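Local atomic coordinates of mandelate racemase/muconate lactonizing protein (Paenibacillus sp., PDB entry 3QPE), a protein that probably acts as an acid-sugar-processing enzyme of the enolase superfamily, holding D-galacturonic acid on a magnesium ion in its active site. Residues W231-F236 with D261-A266. Sequence-based numbering, arbitrary orientation.
With MG (magnesium ion), chain E; MG (magnesium ion), chain F; DGU (D-galacturonic acid), chain G.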
loop_
_atom_site.group_PDB
_atom_site.type_symbol
_atom_site.label_atom_id
_atom_site.label_comp_id
_atom_site.label_asym_id
_atom_site.label_seq_id
_atom_site.Cartn_x
_atom_site.Cartn_y
_atom_site.Cartn_z
ATOM N N TRP A 231 10.637 -4.200 -18.763
ATOM C CA TRP A 231 10.341 -3.819 -17.384
ATOM C C TRP A 231 9.924 -4.943 -16.435
ATOM O O TRP A 231 9.442 -6.004 -16.844
ATOM C CB TRP A 231 9.394 -2.604 -17.307
ATOM C CG TRP A 231 7.893 -2.854 -17.423
ATOM C CD1 TRP A 231 7.160 -3.843 -16.827
ATOM C CD2 TRP A 231 6.958 -2.054 -18.155
ATOM N NE1 TRP A 231 5.829 -3.710 -17.155
ATOM C CE2 TRP A 231 5.682 -2.623 -17.973
ATOM C CE3 TRP A 231 7.079 -0.909 -18.948
ATOM C CZ2 TRP A 231 4.532 -2.088 -18.560
ATOM C CZ3 TRP A 231 5.936 -0.377 -19.528
ATOM C CH2 TRP A 231 4.681 -0.968 -19.331
ATOM N N LEU A 232 10.145 -4.684 -15.153
ATOM C CA LEU A 232 9.734 -5.551 -14.071
ATOM C C LEU A 232 8.629 -4.867 -13.298
ATOM O O LEU A 232 8.849 -3.806 -12.714
ATOM C CB LEU A 232 10.924 -5.827 -13.139
ATOM C CG LEU A 232 10.628 -6.602 -11.853
ATOM C CD1 LEU A 232 10.135 -8.054 -12.107
ATOM C CD2 LEU A 232 11.864 -6.588 -10.947
ATOM N N GLU A 233 7.447 -5.487 -13.289
ATOM C CA GLU A 233 6.236 -4.896 -12.726
ATOM C C GLU A 233 5.801 -5.600 -11.437
ATOM O O GLU A 233 5.651 -6.816 -11.408
ATOM C CB GLU A 233 5.116 -4.945 -13.775
ATOM C CG GLU A 233 3.714 -4.686 -13.239
ATOM C CD GLU A 233 2.709 -4.441 -14.351
ATOM O OE1 GLU A 233 3.097 -4.272 -15.524
ATOM O OE2 GLU A 233 1.522 -4.377 -14.046
ATOM N N GLU A 234 5.620 -4.831 -10.372
ATOM C CA GLU A 234 5.160 -5.365 -9.092
ATOM C C GLU A 234 5.869 -6.652 -8.637
ATOM O O GLU A 234 5.219 -7.639 -8.309
ATOM C CB GLU A 234 3.644 -5.578 -9.101
ATOM C CG GLU A 234 2.838 -4.288 -9.276
ATOM C CD GLU A 234 1.478 -4.343 -8.571
ATOM O OE1 GLU A 234 0.649 -5.218 -8.878
ATOM O OE2 GLU A 234 1.219 -3.508 -7.698
ATOM N N ALA A 235 7.196 -6.623 -8.586
ATOM C CA ALA A 235 7.944 -7.766 -8.064
ATOM C C ALA A 235 7.442 -8.099 -6.661
ATOM O O ALA A 235 7.261 -9.254 -6.307
ATOM C CB ALA A 235 9.441 -7.453 -8.035
ATOM N N PHE A 236 7.203 -7.054 -5.871
ATOM C CA PHE A 236 6.768 -7.175 -4.483
ATOM C C PHE A 236 6.129 -5.826 -4.133
ATOM O O PHE A 236 6.310 -4.842 -4.860
ATOM C CB PHE A 236 7.968 -7.465 -3.567
ATOM C CG PHE A 236 9.199 -6.704 -3.944
ATOM C CD1 PHE A 236 10.254 -7.336 -4.573
ATOM C CD2 PHE A 236 9.284 -5.339 -3.713
ATOM C CE1 PHE A 236 11.386 -6.634 -4.949
ATOM C CE2 PHE A 236 10.410 -4.638 -4.085
ATOM C CZ PHE A 236 11.464 -5.279 -4.699
ATOM N N ASP A 261 5.347 0.028 -11.437
ATOM C CA ASP A 261 4.498 -0.207 -10.278
ATOM C C ASP A 261 3.365 0.832 -10.232
ATOM O O ASP A 261 3.369 1.751 -11.019
ATOM C CB ASP A 261 5.335 -0.189 -9.000
ATOM C CG ASP A 261 4.834 -1.181 -7.975
ATOM O OD1 ASP A 261 3.603 -1.359 -7.904
ATOM O OD2 ASP A 261 5.654 -1.798 -7.263
ATOM N N GLY A 262 2.384 0.645 -9.351
ATOM C CA GLY A 262 1.373 1.669 -9.121
ATOM C C GLY A 262 -0.088 1.255 -9.229
ATOM O O GLY A 262 -0.968 2.026 -8.868
ATOM N N GLU A 263 -0.372 0.054 -9.729
ATOM C CA GLU A 263 -1.779 -0.377 -9.818
ATOM C C GLU A 263 -2.388 -0.669 -8.438
ATOM O O GLU A 263 -1.665 -0.874 -7.452
ATOM C CB GLU A 263 -1.929 -1.604 -10.740
ATOM C CG GLU A 263 -1.521 -2.906 -10.092
ATOM C CD GLU A 263 -1.536 -4.064 -11.076
ATOM O OE1 GLU A 263 -2.230 -5.072 -10.810
ATOM O OE2 GLU A 263 -0.861 -3.944 -12.121
ATOM N N GLY A 264 -3.719 -0.654 -8.369
ATOM C CA GLY A 264 -4.436 -0.990 -7.148
ATOM C C GLY A 264 -4.204 -0.023 -5.999
ATOM O O GLY A 264 -4.138 1.187 -6.200
ATOM N N LEU A 265 -4.078 -0.555 -4.786
ATOM C CA LEU A 265 -3.900 0.293 -3.612
ATOM C C LEU A 265 -2.421 0.608 -3.462
ATOM O O LEU A 265 -1.686 -0.123 -2.777
ATOM C CB LEU A 265 -4.409 -0.418 -2.357
ATOM C CG LEU A 265 -5.882 -0.837 -2.359
ATOM C CD1 LEU A 265 -6.154 -1.818 -1.233
ATOM C CD2 LEU A 265 -6.774 0.395 -2.255
ATOM N N ALA A 266 -1.979 1.675 -4.125
ATOM C CA ALA A 266 -0.552 2.029 -4.150
ATOM C C ALA A 266 -0.099 2.730 -2.875
ATOM O O ALA A 266 -0.892 3.375 -2.203
ATOM C CB ALA A 266 -0.247 2.900 -5.357
HETATM MG MG MG E . 0.222 -5.643 -13.027
HETATM MG MG MG F . 2.365 -2.250 -6.345
HETATM O O1 DGU G . -7.605 -7.261 -11.786
HETATM O O2 DGU G . -5.922 -9.458 -11.237
HETATM O O5 DGU G . -1.761 -6.874 -12.610
HETATM O O6B DGU G . -0.939 -5.503 -14.898
HETATM C C1 DGU G . -6.461 -7.333 -12.253
HETATM C C2 DGU G . -5.717 -8.676 -12.424
HETATM C C3 DGU G . -4.204 -8.501 -12.671
HETATM C C4 DGU G . -3.853 -7.447 -13.749
HETATM C C5 DGU G . -2.349 -7.165 -13.888
HETATM C C6 DGU G . -2.050 -6.083 -14.950
HETATM O O3 DGU G . -3.638 -9.759 -13.063
HETATM O O4 DGU G . -4.480 -6.208 -13.417
HETATM O O6A DGU G . -2.948 -5.877 -15.795
HETATM O O HOH W 1 -1.246 -3.692 -6.509
HETATM O O HOH W 2 3.985 -3.671 -5.936
HETATM O O HOH W 3 1.009 -0.534 -6.585
HETATM O O HOH W 4 0.876 -6.197 -11.009
HETATM O O HOH W 5 1.137 -3.084 -4.595
#
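Glu233 and Glu263 meet through a shared magnesium ion (chain E): Glu233 OE2 lies 2.1 Å from the metal and Glu263 OE2 2.2 Å. The two OE2 atoms are 3.1 Å apart, a separation that places them as neighbouring ligands near a right angle. Asp207 and water 4 join the shell, and D-galacturonic acid chelates the ion through carboxylate O6B (2.2 Å) and hydroxyl O5 (2.4 Å). Glu263 reaches this site with CG between its backbone N and carbonyl carbon (chi1 78°), the rest of the chain extended.

A second magnesium (chain F) joins Glu234 OE2 to Asp261 OD1. These oxygens approach to 3.2 Å, again as adjacent ligands, with the carboxylate planes 89° apart. Glu238 and waters 2, 3 and 5 complete the coordination.

Between the sites, the carboxylates of Glu234 and Glu263 stack with planes 29° apart; Glu234 OE1 comes to 3.3 Å from Glu263 CD. Such acidic crowding is probably offset by the two cations.

Hydrogen bonds supply the outer shell. Trp231 NE1 donates to the anti lone pair of Glu233 OE1 at 3.2 Å, an oxygen that Lys168 and Gln283 also hold, fixing the carboxylate's rotation. The Gly262 amide similarly grips Asp261 OD1, while Tyr243 bonds to OD2. Water 1 donates to both Glu234 OE2 and Glu263 O, linking the segments.

Strands 204-207, 229-233 and 258-261 are parallel neighbours, and Asp207, Glu233 and Glu263, borne at or just beyond their C-terminal ends, form the magnesium site characteristic of the enolase superfamily's TIM-barrel domain. Binding of the sugar carboxylate at that ion is consistent with the family's chemistry, in which the metal stabilises an enolate formed by proton abstraction from the carbon alpha to the carboxylate, which in this sugar would be C5.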